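Local coordinates for beta-L-arabinobiosidase (Bacteroides thetaiotaomicron, PDB 5MQR), which hydrolyses glycosidic bonds in plant pectin, probably as an arabinofuranosidase, and may also have exo-alpha-sialidase activity, at residues N53-R58 with S435-A439; A59-H63 with D589-G594; I355-Y360 with V393-W399; D452-Y458 with R570-R575. All blocks are in the same frame, centred on the assembly; numbering follows the deposited sequence.

Interaction 1: N53-R58 with S435-A439; sequences NIQLVR and SPVWA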
# COMPACT_ATOMS: atom_id res chain seq x y z
N ASN A 53 -18.06 3.79 -11.34
CA ASN A 53 -18.50 3.87 -12.72
C ASN A 53 -19.85 4.57 -12.67
O ASN A 53 -20.78 4.05 -12.07
CB ASN A 53 -18.68 2.48 -13.35
CG ASN A 53 -17.54 1.54 -13.08
OD1 ASN A 53 -17.76 0.41 -12.64
ND2 ASN A 53 -16.32 1.97 -13.38
N ILE A 54 -19.94 5.74 -13.33
CA ILE A 54 -21.11 6.59 -13.33
C ILE A 54 -21.62 6.80 -14.76
O ILE A 54 -20.90 7.36 -15.59
CB ILE A 54 -20.82 7.97 -12.71
CG1 ILE A 54 -20.21 7.83 -11.31
CG2 ILE A 54 -22.09 8.82 -12.64
CD1 ILE A 54 -21.09 7.11 -10.29
N GLN A 55 -22.85 6.37 -15.03
CA GLN A 55 -23.46 6.61 -16.33
C GLN A 55 -24.00 8.04 -16.39
O GLN A 55 -24.73 8.49 -15.52
CB GLN A 55 -24.56 5.60 -16.61
CG GLN A 55 -25.00 5.49 -18.05
CD GLN A 55 -26.10 4.46 -18.23
OE1 GLN A 55 -27.13 4.52 -17.55
NE2 GLN A 55 -25.88 3.49 -19.10
N LEU A 56 -23.64 8.73 -17.46
CA LEU A 56 -24.02 10.10 -17.69
C LEU A 56 -25.21 10.20 -18.63
O LEU A 56 -26.10 10.99 -18.38
CB LEU A 56 -22.83 10.87 -18.28
CG LEU A 56 -21.92 11.55 -17.29
CD1 LEU A 56 -21.37 10.55 -16.29
CD2 LEU A 56 -20.79 12.27 -18.00
N VAL A 57 -25.19 9.44 -19.74
CA VAL A 57 -26.25 9.46 -20.75
C VAL A 57 -26.72 8.05 -21.09
O VAL A 57 -25.91 7.19 -21.44
CB VAL A 57 -25.78 10.16 -22.05
CG1 VAL A 57 -26.94 10.24 -23.03
CG2 VAL A 57 -25.20 11.55 -21.77
N ARG A 58 -28.02 7.81 -20.95
CA ARG A 58 -28.64 6.53 -21.27
C ARG A 58 -29.53 6.73 -22.47
O ARG A 58 -30.60 7.34 -22.36
CB ARG A 58 -29.48 6.00 -20.09
CG ARG A 58 -30.07 4.61 -20.29
CD ARG A 58 -31.05 4.23 -19.19
NE ARG A 58 -31.44 2.82 -19.37
CZ ARG A 58 -32.30 2.38 -20.29
NH1 ARG A 58 -32.92 3.24 -21.10
NH2 ARG A 58 -32.54 1.07 -20.41
N SER A 435 -23.13 2.45 -11.34
CA SER A 435 -24.35 3.21 -11.15
C SER A 435 -24.94 3.72 -12.49
O SER A 435 -24.67 4.85 -12.91
CB SER A 435 -24.11 4.34 -10.16
OG SER A 435 -25.33 4.93 -9.79
N PRO A 436 -25.72 2.86 -13.18
CA PRO A 436 -26.48 3.28 -14.37
C PRO A 436 -27.58 4.26 -13.99
O PRO A 436 -28.04 4.25 -12.86
CB PRO A 436 -27.07 1.96 -14.90
CG PRO A 436 -26.23 0.89 -14.31
CD PRO A 436 -25.87 1.41 -12.96
N VAL A 437 -27.97 5.12 -14.93
CA VAL A 437 -28.98 6.18 -14.67
C VAL A 437 -30.29 5.56 -14.13
O VAL A 437 -30.89 6.10 -13.20
CB VAL A 437 -29.27 7.06 -15.92
CG1 VAL A 437 -30.26 8.20 -15.60
CG2 VAL A 437 -27.98 7.69 -16.44
N TRP A 438 -30.70 4.43 -14.71
CA TRP A 438 -31.94 3.74 -14.33
C TRP A 438 -31.75 2.62 -13.31
O TRP A 438 -32.71 1.91 -12.98
CB TRP A 438 -32.67 3.23 -15.58
CG TRP A 438 -33.39 4.32 -16.34
CD1 TRP A 438 -33.24 5.69 -16.19
CD2 TRP A 438 -34.35 4.14 -17.39
NE1 TRP A 438 -34.06 6.36 -17.08
CE2 TRP A 438 -34.75 5.44 -17.83
CE3 TRP A 438 -34.91 3.02 -18.00
CZ2 TRP A 438 -35.69 5.64 -18.82
CZ3 TRP A 438 -35.86 3.23 -19.02
CH2 TRP A 438 -36.23 4.53 -19.41
N ALA A 439 -30.53 2.46 -12.80
CA ALA A 439 -30.26 1.57 -11.68
C ALA A 439 -29.24 2.22 -10.73
O ALA A 439 -28.17 1.65 -10.48
CB ALA A 439 -29.76 0.21 -12.18
O HOH W 1 -29.35 2.82 -16.86
O HOH W 2 -25.77 7.71 -13.17

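Interaction 2: A59-H63 with D589-G594; sequences ANREH and DLPDAG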
# COMPACT_ATOMS: atom_id res chain seq x y z
N ALA A 59 -29.10 6.23 -23.61
CA ALA A 59 -29.84 6.41 -24.88
C ALA A 59 -31.25 5.87 -24.79
O ALA A 59 -31.46 4.79 -24.23
CB ALA A 59 -29.11 5.74 -26.04
N ASN A 60 -32.21 6.61 -25.33
CA ASN A 60 -33.60 6.14 -25.40
C ASN A 60 -34.32 6.82 -26.53
O ASN A 60 -34.73 7.97 -26.40
CB ASN A 60 -34.31 6.42 -24.08
CG ASN A 60 -35.57 5.60 -23.88
OD1 ASN A 60 -36.37 5.37 -24.81
ND2 ASN A 60 -35.77 5.15 -22.65
N ARG A 61 -34.51 6.09 -27.63
CA ARG A 61 -35.23 6.61 -28.80
C ARG A 61 -36.72 6.83 -28.56
O ARG A 61 -37.32 7.77 -29.10
CB ARG A 61 -35.04 5.67 -29.99
CG ARG A 61 -35.67 6.17 -31.30
CD ARG A 61 -35.50 5.12 -32.39
NE ARG A 61 -34.09 4.78 -32.54
CZ ARG A 61 -33.59 3.61 -32.94
NH1 ARG A 61 -34.37 2.58 -33.25
NH2 ARG A 61 -32.27 3.46 -33.01
N GLU A 62 -37.31 5.94 -27.77
CA GLU A 62 -38.74 5.89 -27.56
C GLU A 62 -39.19 6.97 -26.61
O GLU A 62 -40.32 7.40 -26.70
CB GLU A 62 -39.18 4.51 -27.06
CG GLU A 62 -39.02 3.41 -28.11
CD GLU A 62 -37.60 2.82 -28.23
OE1 GLU A 62 -36.73 3.06 -27.38
OE2 GLU A 62 -37.36 2.09 -29.22
N HIS A 63 -38.32 7.41 -25.72
CA HIS A 63 -38.64 8.43 -24.72
C HIS A 63 -37.55 9.52 -24.73
O HIS A 63 -36.77 9.66 -23.75
CB HIS A 63 -38.80 7.76 -23.37
CG HIS A 63 -39.84 6.69 -23.38
ND1 HIS A 63 -41.18 6.96 -23.27
CD2 HIS A 63 -39.74 5.35 -23.57
CE1 HIS A 63 -41.86 5.83 -23.36
NE2 HIS A 63 -41.01 4.84 -23.54
N ASP A 589 -32.70 -4.02 -32.96
CA ASP A 589 -32.93 -3.45 -31.66
C ASP A 589 -33.45 -4.55 -30.76
O ASP A 589 -34.09 -5.49 -31.22
CB ASP A 589 -33.93 -2.28 -31.70
CG ASP A 589 -33.42 -1.06 -32.52
OD1 ASP A 589 -32.24 -1.06 -32.93
OD2 ASP A 589 -34.22 -0.11 -32.75
N LEU A 590 -33.14 -4.46 -29.48
CA LEU A 590 -33.73 -5.37 -28.50
C LEU A 590 -35.23 -5.03 -28.31
O LEU A 590 -35.62 -3.85 -28.39
CB LEU A 590 -33.00 -5.29 -27.16
CG LEU A 590 -31.51 -5.66 -27.16
CD1 LEU A 590 -30.98 -5.49 -25.75
CD2 LEU A 590 -31.30 -7.07 -27.71
N PRO A 591 -36.06 -6.06 -28.06
CA PRO A 591 -37.48 -5.78 -27.86
C PRO A 591 -37.72 -4.87 -26.67
O PRO A 591 -37.11 -5.04 -25.62
CB PRO A 591 -38.09 -7.17 -27.63
CG PRO A 591 -37.14 -8.13 -28.31
CD PRO A 591 -35.78 -7.52 -28.02
N ASP A 592 -38.59 -3.89 -26.85
CA ASP A 592 -38.93 -2.93 -25.79
C ASP A 592 -37.67 -2.17 -25.32
O ASP A 592 -37.45 -1.97 -24.13
CB ASP A 592 -39.68 -3.64 -24.64
CG ASP A 592 -40.47 -2.67 -23.74
OD1 ASP A 592 -40.66 -1.47 -24.06
OD2 ASP A 592 -40.92 -3.13 -22.68
N ALA A 593 -36.89 -1.73 -26.29
CA ALA A 593 -35.58 -1.12 -26.06
C ALA A 593 -35.58 0.08 -25.12
O ALA A 593 -34.59 0.31 -24.42
CB ALA A 593 -34.95 -0.72 -27.38
N GLY A 594 -36.67 0.85 -25.10
CA GLY A 594 -36.76 2.03 -24.26
C GLY A 594 -37.66 1.87 -23.06
O GLY A 594 -37.94 2.85 -22.36
O HOH W 3 -33.09 2.73 -24.05
O HOH W 4 -31.35 1.16 -34.09
O HOH W 5 -36.34 0.00 -30.93

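Interaction 3: I355-Y360 with V393-W399; sequences ITPMRY and VNKEDMW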
# COMPACT_ATOMS: atom_id res chain seq x y z
N ILE A 355 -20.85 -5.06 -19.20
CA ILE A 355 -21.27 -4.68 -20.54
C ILE A 355 -22.80 -4.68 -20.55
O ILE A 355 -23.44 -5.74 -20.63
CB ILE A 355 -20.74 -5.63 -21.65
CG1 ILE A 355 -19.21 -5.77 -21.60
CG2 ILE A 355 -21.18 -5.13 -23.03
CD1 ILE A 355 -18.67 -6.79 -22.59
N THR A 356 -23.36 -3.47 -20.48
CA THR A 356 -24.76 -3.24 -20.80
C THR A 356 -25.04 -3.89 -22.17
O THR A 356 -24.20 -3.79 -23.07
CB THR A 356 -25.04 -1.73 -20.90
OG1 THR A 356 -24.47 -1.05 -19.77
CG2 THR A 356 -26.52 -1.45 -20.94
N PRO A 357 -26.18 -4.60 -22.33
CA PRO A 357 -26.54 -5.03 -23.68
C PRO A 357 -26.77 -3.81 -24.60
O PRO A 357 -27.32 -2.81 -24.15
CB PRO A 357 -27.84 -5.82 -23.48
CG PRO A 357 -28.13 -5.85 -22.04
CD PRO A 357 -27.24 -4.86 -21.35
N MSE A 358 -26.31 -3.88 -25.87
CA MSE A 358 -26.61 -2.82 -26.83
C MSE A 358 -28.07 -2.93 -27.19
O MSE A 358 -28.52 -3.94 -27.74
CB MSE A 358 -25.77 -2.98 -28.09
CG MSE A 358 -25.94 -1.82 -29.09
SE MSE A 358 -25.03 -2.28 -30.77
CE MSE A 358 -23.17 -2.49 -30.15
N ARG A 359 -28.85 -1.92 -26.87
CA ARG A 359 -30.28 -1.82 -27.05
C ARG A 359 -30.67 -1.46 -28.47
O ARG A 359 -31.69 -1.95 -28.96
CB ARG A 359 -30.87 -0.86 -26.03
CG ARG A 359 -30.59 -1.31 -24.59
CD ARG A 359 -31.18 -0.40 -23.53
NE ARG A 359 -30.84 1.01 -23.65
CZ ARG A 359 -29.66 1.55 -23.34
NH1 ARG A 359 -28.63 0.81 -22.93
NH2 ARG A 359 -29.51 2.86 -23.46
N TYR A 360 -29.85 -0.64 -29.14
CA TYR A 360 -30.15 -0.15 -30.46
C TYR A 360 -29.05 -0.54 -31.42
O TYR A 360 -27.90 -0.13 -31.24
CB TYR A 360 -30.32 1.38 -30.43
CG TYR A 360 -31.40 1.83 -29.50
CD1 TYR A 360 -32.75 1.78 -29.87
CD2 TYR A 360 -31.08 2.30 -28.24
CE1 TYR A 360 -33.75 2.21 -29.00
CE2 TYR A 360 -32.07 2.73 -27.36
CZ TYR A 360 -33.40 2.69 -27.74
OH TYR A 360 -34.33 3.11 -26.81
N VAL A 393 -20.13 3.25 -23.78
CA VAL A 393 -20.37 1.81 -23.75
C VAL A 393 -21.24 1.50 -24.95
O VAL A 393 -22.31 2.10 -25.11
CB VAL A 393 -21.03 1.35 -22.45
CG1 VAL A 393 -21.52 -0.09 -22.56
CG2 VAL A 393 -20.05 1.52 -21.29
N ASN A 394 -20.77 0.57 -25.79
CA ASN A 394 -21.44 0.17 -27.03
C ASN A 394 -21.62 1.28 -28.06
O ASN A 394 -22.43 1.13 -28.97
CB ASN A 394 -22.84 -0.43 -26.73
CG ASN A 394 -22.78 -1.62 -25.81
OD1 ASN A 394 -21.89 -2.44 -25.89
ND2 ASN A 394 -23.75 -1.72 -24.93
N LYS A 395 -20.88 2.38 -27.95
CA LYS A 395 -21.20 3.61 -28.73
C LYS A 395 -22.67 4.00 -28.59
O LYS A 395 -23.31 4.45 -29.55
CB LYS A 395 -20.86 3.45 -30.20
CG LYS A 395 -19.54 2.75 -30.46
CD LYS A 395 -19.04 3.05 -31.88
CE LYS A 395 -17.76 2.29 -32.16
NZ LYS A 395 -17.34 2.29 -33.59
N GLU A 396 -23.19 3.86 -27.37
CA GLU A 396 -24.63 4.05 -27.10
C GLU A 396 -24.88 4.89 -25.85
O GLU A 396 -25.66 5.84 -25.88
CB GLU A 396 -25.30 2.69 -26.97
CG GLU A 396 -26.81 2.74 -26.76
CD GLU A 396 -27.48 1.39 -26.99
OE1 GLU A 396 -27.63 1.00 -28.16
OE2 GLU A 396 -27.86 0.72 -25.99
N ASP A 397 -24.26 4.47 -24.75
CA ASP A 397 -24.40 5.15 -23.47
C ASP A 397 -23.07 5.83 -23.12
O ASP A 397 -22.02 5.27 -23.35
CB ASP A 397 -24.78 4.13 -22.39
CG ASP A 397 -26.10 3.45 -22.66
OD1 ASP A 397 -26.99 4.14 -23.19
OD2 ASP A 397 -26.27 2.23 -22.35
N MSE A 398 -23.15 7.03 -22.54
CA MSE A 398 -21.96 7.80 -22.13
C MSE A 398 -21.73 7.60 -20.66
O MSE A 398 -22.68 7.66 -19.84
CB MSE A 398 -22.06 9.28 -22.50
CG MSE A 398 -22.43 9.57 -23.95
SE MSE A 398 -21.32 8.56 -25.19
CE MSE A 398 -19.60 9.38 -24.72
N TRP A 399 -20.48 7.32 -20.31
CA TRP A 399 -20.06 7.03 -18.94
C TRP A 399 -18.83 7.87 -18.53
O TRP A 399 -18.09 8.40 -19.38
CB TRP A 399 -19.66 5.56 -18.82
CG TRP A 399 -20.77 4.60 -18.84
CD1 TRP A 399 -21.46 4.17 -19.93
CD2 TRP A 399 -21.29 3.89 -17.72
NE1 TRP A 399 -22.38 3.23 -19.56
CE2 TRP A 399 -22.31 3.04 -18.21
CE3 TRP A 399 -20.99 3.88 -16.36
CZ2 TRP A 399 -23.06 2.22 -17.38
CZ3 TRP A 399 -21.74 3.05 -15.52
CH2 TRP A 399 -22.76 2.23 -16.04
O HOH W 6 -24.22 1.40 -20.63

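Interaction 4: D452-Y458 with R570-R575; sequences DKDPFDY and RTGEMR. With CA (calcium ion), chain J.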
# COMPACT_ATOMS: atom_id res chain seq x y z
N ASP A 452 -33.21 -0.16 -9.09
CA ASP A 452 -33.19 -0.80 -10.40
C ASP A 452 -34.58 -0.77 -11.08
O ASP A 452 -35.51 -1.50 -10.68
CB ASP A 452 -32.71 -2.25 -10.25
CG ASP A 452 -32.38 -2.93 -11.58
OD1 ASP A 452 -32.79 -2.48 -12.66
OD2 ASP A 452 -31.72 -3.99 -11.56
N LYS A 453 -34.70 0.07 -12.11
CA LYS A 453 -35.86 0.04 -13.00
C LYS A 453 -35.43 -0.18 -14.43
O LYS A 453 -36.20 0.10 -15.34
CB LYS A 453 -36.69 1.33 -12.88
CG LYS A 453 -35.93 2.57 -13.31
CD LYS A 453 -36.82 3.80 -13.31
CE LYS A 453 -37.21 4.26 -11.93
NZ LYS A 453 -37.52 5.72 -11.98
N ASP A 454 -34.24 -0.72 -14.62
CA ASP A 454 -33.66 -0.85 -15.94
C ASP A 454 -33.77 -2.29 -16.36
O ASP A 454 -33.14 -3.14 -15.74
CB ASP A 454 -32.18 -0.43 -15.92
CG ASP A 454 -31.59 -0.23 -17.33
OD1 ASP A 454 -32.08 -0.89 -18.28
OD2 ASP A 454 -30.67 0.63 -17.48
N PRO A 455 -34.51 -2.59 -17.45
CA PRO A 455 -34.58 -3.97 -17.93
C PRO A 455 -33.30 -4.53 -18.49
O PRO A 455 -33.22 -5.74 -18.71
CB PRO A 455 -35.60 -3.90 -19.08
CG PRO A 455 -36.32 -2.61 -18.88
CD PRO A 455 -35.31 -1.69 -18.29
N PHE A 456 -32.34 -3.65 -18.77
CA PHE A 456 -31.12 -4.02 -19.44
C PHE A 456 -29.85 -3.82 -18.60
O PHE A 456 -28.76 -4.01 -19.10
CB PHE A 456 -31.04 -3.26 -20.77
CG PHE A 456 -32.19 -3.56 -21.67
CD1 PHE A 456 -32.24 -4.76 -22.39
CD2 PHE A 456 -33.26 -2.69 -21.76
CE1 PHE A 456 -33.32 -5.07 -23.20
CE2 PHE A 456 -34.34 -2.99 -22.57
CZ PHE A 456 -34.37 -4.18 -23.29
N ASP A 457 -29.97 -3.46 -17.34
CA ASP A 457 -28.80 -3.25 -16.50
C ASP A 457 -29.21 -3.38 -15.03
O ASP A 457 -30.38 -3.62 -14.74
CB ASP A 457 -28.14 -1.86 -16.80
CG ASP A 457 -26.60 -1.91 -16.79
OD1 ASP A 457 -26.04 -2.77 -16.05
OD2 ASP A 457 -25.96 -1.12 -17.51
N TYR A 458 -28.23 -3.25 -14.13
CA TYR A 458 -28.47 -3.37 -12.71
C TYR A 458 -27.55 -2.46 -11.94
O TYR A 458 -26.57 -1.95 -12.51
CB TYR A 458 -28.27 -4.82 -12.26
CG TYR A 458 -27.09 -5.52 -12.90
CD1 TYR A 458 -25.75 -5.15 -12.59
CD2 TYR A 458 -27.29 -6.57 -13.79
CE1 TYR A 458 -24.67 -5.82 -13.18
CE2 TYR A 458 -26.22 -7.24 -14.37
CZ TYR A 458 -24.93 -6.87 -14.07
OH TYR A 458 -23.93 -7.58 -14.66
N ARG A 570 -25.45 -7.11 -6.29
CA ARG A 570 -25.85 -6.81 -7.66
C ARG A 570 -27.36 -7.05 -7.84
O ARG A 570 -27.85 -8.12 -7.49
CB ARG A 570 -25.08 -7.73 -8.62
CG ARG A 570 -25.33 -7.48 -10.09
CD ARG A 570 -24.66 -8.51 -10.99
NE ARG A 570 -24.68 -9.84 -10.40
CZ ARG A 570 -23.63 -10.50 -9.91
NH1 ARG A 570 -22.42 -9.97 -9.95
NH2 ARG A 570 -23.80 -11.70 -9.37
N THR A 571 -28.07 -6.09 -8.43
CA THR A 571 -29.54 -6.21 -8.53
C THR A 571 -29.99 -6.95 -9.80
O THR A 571 -30.99 -6.61 -10.41
CB THR A 571 -30.24 -4.83 -8.47
OG1 THR A 571 -29.93 -4.08 -9.65
CG2 THR A 571 -29.79 -4.05 -7.23
N GLY A 572 -29.25 -7.98 -10.19
CA GLY A 572 -29.50 -8.71 -11.44
C GLY A 572 -28.55 -9.88 -11.62
O GLY A 572 -27.58 -10.04 -10.88
N GLU A 573 -28.83 -10.69 -12.62
CA GLU A 573 -27.96 -11.79 -12.99
C GLU A 573 -26.99 -11.26 -14.02
O GLU A 573 -27.36 -10.43 -14.85
CB GLU A 573 -28.78 -12.93 -13.61
CG GLU A 573 -29.88 -13.43 -12.69
CD GLU A 573 -30.71 -14.53 -13.29
OE1 GLU A 573 -31.83 -14.22 -13.75
OE2 GLU A 573 -30.25 -15.70 -13.29
N MSE A 574 -25.76 -11.77 -14.00
CA MSE A 574 -24.79 -11.48 -15.05
C MSE A 574 -25.24 -12.04 -16.35
O MSE A 574 -25.83 -13.11 -16.39
CB MSE A 574 -23.41 -12.04 -14.75
CG MSE A 574 -22.64 -11.00 -13.94
SE MSE A 574 -21.12 -11.76 -12.95
CE MSE A 574 -21.75 -13.55 -12.36
N ARG A 575 -24.98 -11.30 -17.42
CA ARG A 575 -25.31 -11.73 -18.77
C ARG A 575 -24.06 -12.35 -19.36
O ARG A 575 -22.98 -11.81 -19.23
CB ARG A 575 -25.78 -10.56 -19.64
CG ARG A 575 -27.26 -10.27 -19.47
CD ARG A 575 -27.70 -9.05 -20.26
NE ARG A 575 -28.96 -8.52 -19.73
CZ ARG A 575 -30.16 -8.58 -20.32
NH1 ARG A 575 -30.34 -9.12 -21.53
NH2 ARG A 575 -31.21 -8.06 -19.68
CA CA J . -32.44 -4.52 -13.96
O HOH W 7 -27.81 -6.56 -18.06
O HOH W 8 -24.07 -8.57 -17.21
O HOH W 9 -31.59 -6.60 -13.05
O HOH W 10 -32.16 -6.05 -15.87

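Interaction 1: N53-R58 with S435-A439
Ile-54 pairs with Ser-435 in a buried parallel beta bridge, where strand 52-57 of the N-terminal propeller region lies beside strand 431-435 of the CBM-like region. The pairing belongs to a mixed sheet that spans both regions. Ser-435 N donates to Asn-53 O at 2.9 Å. Gln-55 N donates to Ser-435 O at 3.2 Å, nearly straight at 174°. Water 2 donates to both Gln-55 O and Ser-435 O. The pairing ends at Pro-436, which starts a type I turn to Ala-439.

Beyond that point side chains carry the contact. Gln-55 has CG anti to its backbone N (chi1 -164°) and runs on extended, which takes its amide across to the turn. There Gln-55 OE1 accepts from Val-437 N at 2.8 Å; water 1 lies close enough to be a second donor. Val-437 CG2 lies 3.5 Å from Gln-55 OE1. Water 1 in turn accepts from Trp-438 N and, weakly, from Arg-58 NE. It gives the arginine a loose water link to the turn.

Arg-58 reaches over one face of the Trp-438 indole. Its guanidinium lies flat on the ring, with the planes 5° apart and the centres 4.0 Å apart. The cation-pi contact with the six-membered ring is off-centre. Asp-454 forms a salt bridge with Arg-58 NH2 and probably helps to fix the rotation of the head. Nearer the backbone, Arg-58 CD makes a CH-pi contact over the five-membered ring of Trp-438, 3.8 Å from its centroid.

Interaction 2: A59-H63 with D589-G594
An Asx motif at Asn-60 shapes the loop that meets Gly-594, just after the type II turn of Leu-590 to Ala-593. Asn-60 OD1 accepts from His-63 N at 3.0 Å, the donor lying well above the carbonyl plane, and more weakly from Glu-62 N. With its oxygen held in its own loop, the same amide turns its nitrogen to the other one. Asn-60 ND2 donates to Gly-594 O at 3.2 Å, with the acceptor close to the amide plane. The amide oxygen also packs against the glycine, Asn-60 OD1 lying 3.4 Å from Gly-594 CA. Glu-62 OE1 also packs on this glycine, 3.3 Å from Gly-594 CA. His-63 CD2 lies 3.3 Å from Gly-594 O.

At the other end Arg-61 bends at chi3 (-55°) and brings NH1 to Asp-589. Arg-61 NH1 and Asp-589 OD2 are 2.7 Å apart and form a salt bridge. Its hydrogen bond is weak, and the guanidinium and carboxylate planes are 48° apart. Water 4 accepts from Arg-61 NH2 and probably donates to Asp-589 OD1, a second link. Water 5 donates to both Glu-62 OE2 and Asp-589 OD2, and water 3 joins Ala-59 O to Ala-593 O. Outside these loops, Glu-62 OE1 is hydrogen-bonded to Tyr-360 OH.

Polar links and water bridges thus make up most of this partly buried contact. The two carboxylates stay apart, with Glu-62 OE2 5.2 Å from Asp-589 OD2. The bridging water and the positive charge of Arg-61 probably ease their mutual repulsion.

Interaction 3: I355-Y360 with V393-W399
Arg-359 bends at chi3 (-53°), and this swings its guanidinium back over Glu-396 and on to Asp-397. The Glu-396 chain is fully drawn out (chi1 -177°), and its carboxylate reaches the backbone of 359-360. The Arg-359 grip on Asp-397 is end-on. Arg-359 NH1 donates to Asp-397 OD2 and Arg-359 NH2 to Asp-397 OD1, both at 2.8 Å. Each oxygen uses its syn lone pair, and the two flat groups are nearly coplanar, 10° apart.

Glu-396 OE2 lies over one face of the guanidinium, 3.2 Å from Arg-359 NH1. This salt bridge is one of charge alone, as no N-H points at the oxygen. The same carboxylate takes two successive backbone donors. Arg-359 N meets Glu-396 OE2 at 3.0 Å, and Tyr-360 N meets Glu-396 OE1 at 2.9 Å. Lys-365 adds another positive charge at OE1. With an alanine here in place of Arg-359, Asp-397 would lose both guanidinium bonds and would probably be left buried without that countercharge, while Glu-396 would keep Lys-365.

Nearer the start of the loop, Asn-394 ND2 donates to Thr-356 O at 2.8 Å, from above the carbonyl plane. Water 6 donates to Thr-356 OG1 and Asp-397 OD2 and accepts from Trp-399 NE1. Thr-356 OG1 is also hydrogen-bonded to Asp-457.

Val-393 O accepts from both Glu-396 N and Asp-397 N in the hairpin bend, where Glu-396 and Asp-397 form a classic beta bulge opposite Val-393. The 355-360 loop thus packs on the link between strands 387-393 and 397-403, and strand 52-57 flanks the latter.

Interaction 4: D452-Y458 with R570-R575
The Tyr-458 ring has Arg-570 on one face and Asp-457 OD1 on the opposite face. Arg-570 CD sits 3.6 Å from the Tyr-458 ring centroid in a CH-pi contact, while CG packs near Tyr-458 CD1. The two side chains run the same way. Arg-570 NE donates to Gly-572 O in the guanidinium plane, and its NH2 is held by Gln-488 and Asp-490. Glu-573 O comes obliquely to Tyr-458 CE2 at 3.4 Å. The hydroxyl accepts from water 8, which Arg-575 N also binds, and is hydrogen-bonded to Glu-354. A serine in place of Tyr-458 would probably leave the Arg-570 methylenes without their ring and Glu-354 without its hydroxyl partner.

Thr-571 OG1 donates to Asp-452 OD2 at 2.6 Å, on the anti side, tilted 29° from the carboxylate plane. That carboxylate binds calcium through both oxygens, Asp-452 OD1 at 2.4 Å. Thr-571 thus acts in the second shell. Asp-454 O, Asp-457 O, waters 9 and 10, and Glu-597 complete the site. Water 9 also donates to Thr-571 O.

Asx turns at Asp-452 and Asp-454 fold the loop around the ion. Such a loop calcium site is consistent with a structural metal in a beta-sandwich carbohydrate-binding module.

In the fold
The four contacts form one continuous patch where the propeller region meets the CBM-like region. Interactions 1 and 3 are closest, their centres about 11 Å apart, and share a sheet: Leu-56 N lies 2.8 Å from Met-398 O. Arg-58 NH2 reaches Asp-454 OD1 at 2.9 Å, tying interaction 1 to the calcium loop of interaction 4. Interactions 2 and 3 meet where Ala-59 O lies 2.9 Å from Arg-359 NH2. Phe-456 of interaction 4 packs on Leu-590 of interaction 2 and on Arg-359 of interaction 3. The Trp-438 side chain is about 8 Å from the calcium ion and about 3 Å from a triethylene glycol, probably from the crystallisation liquor.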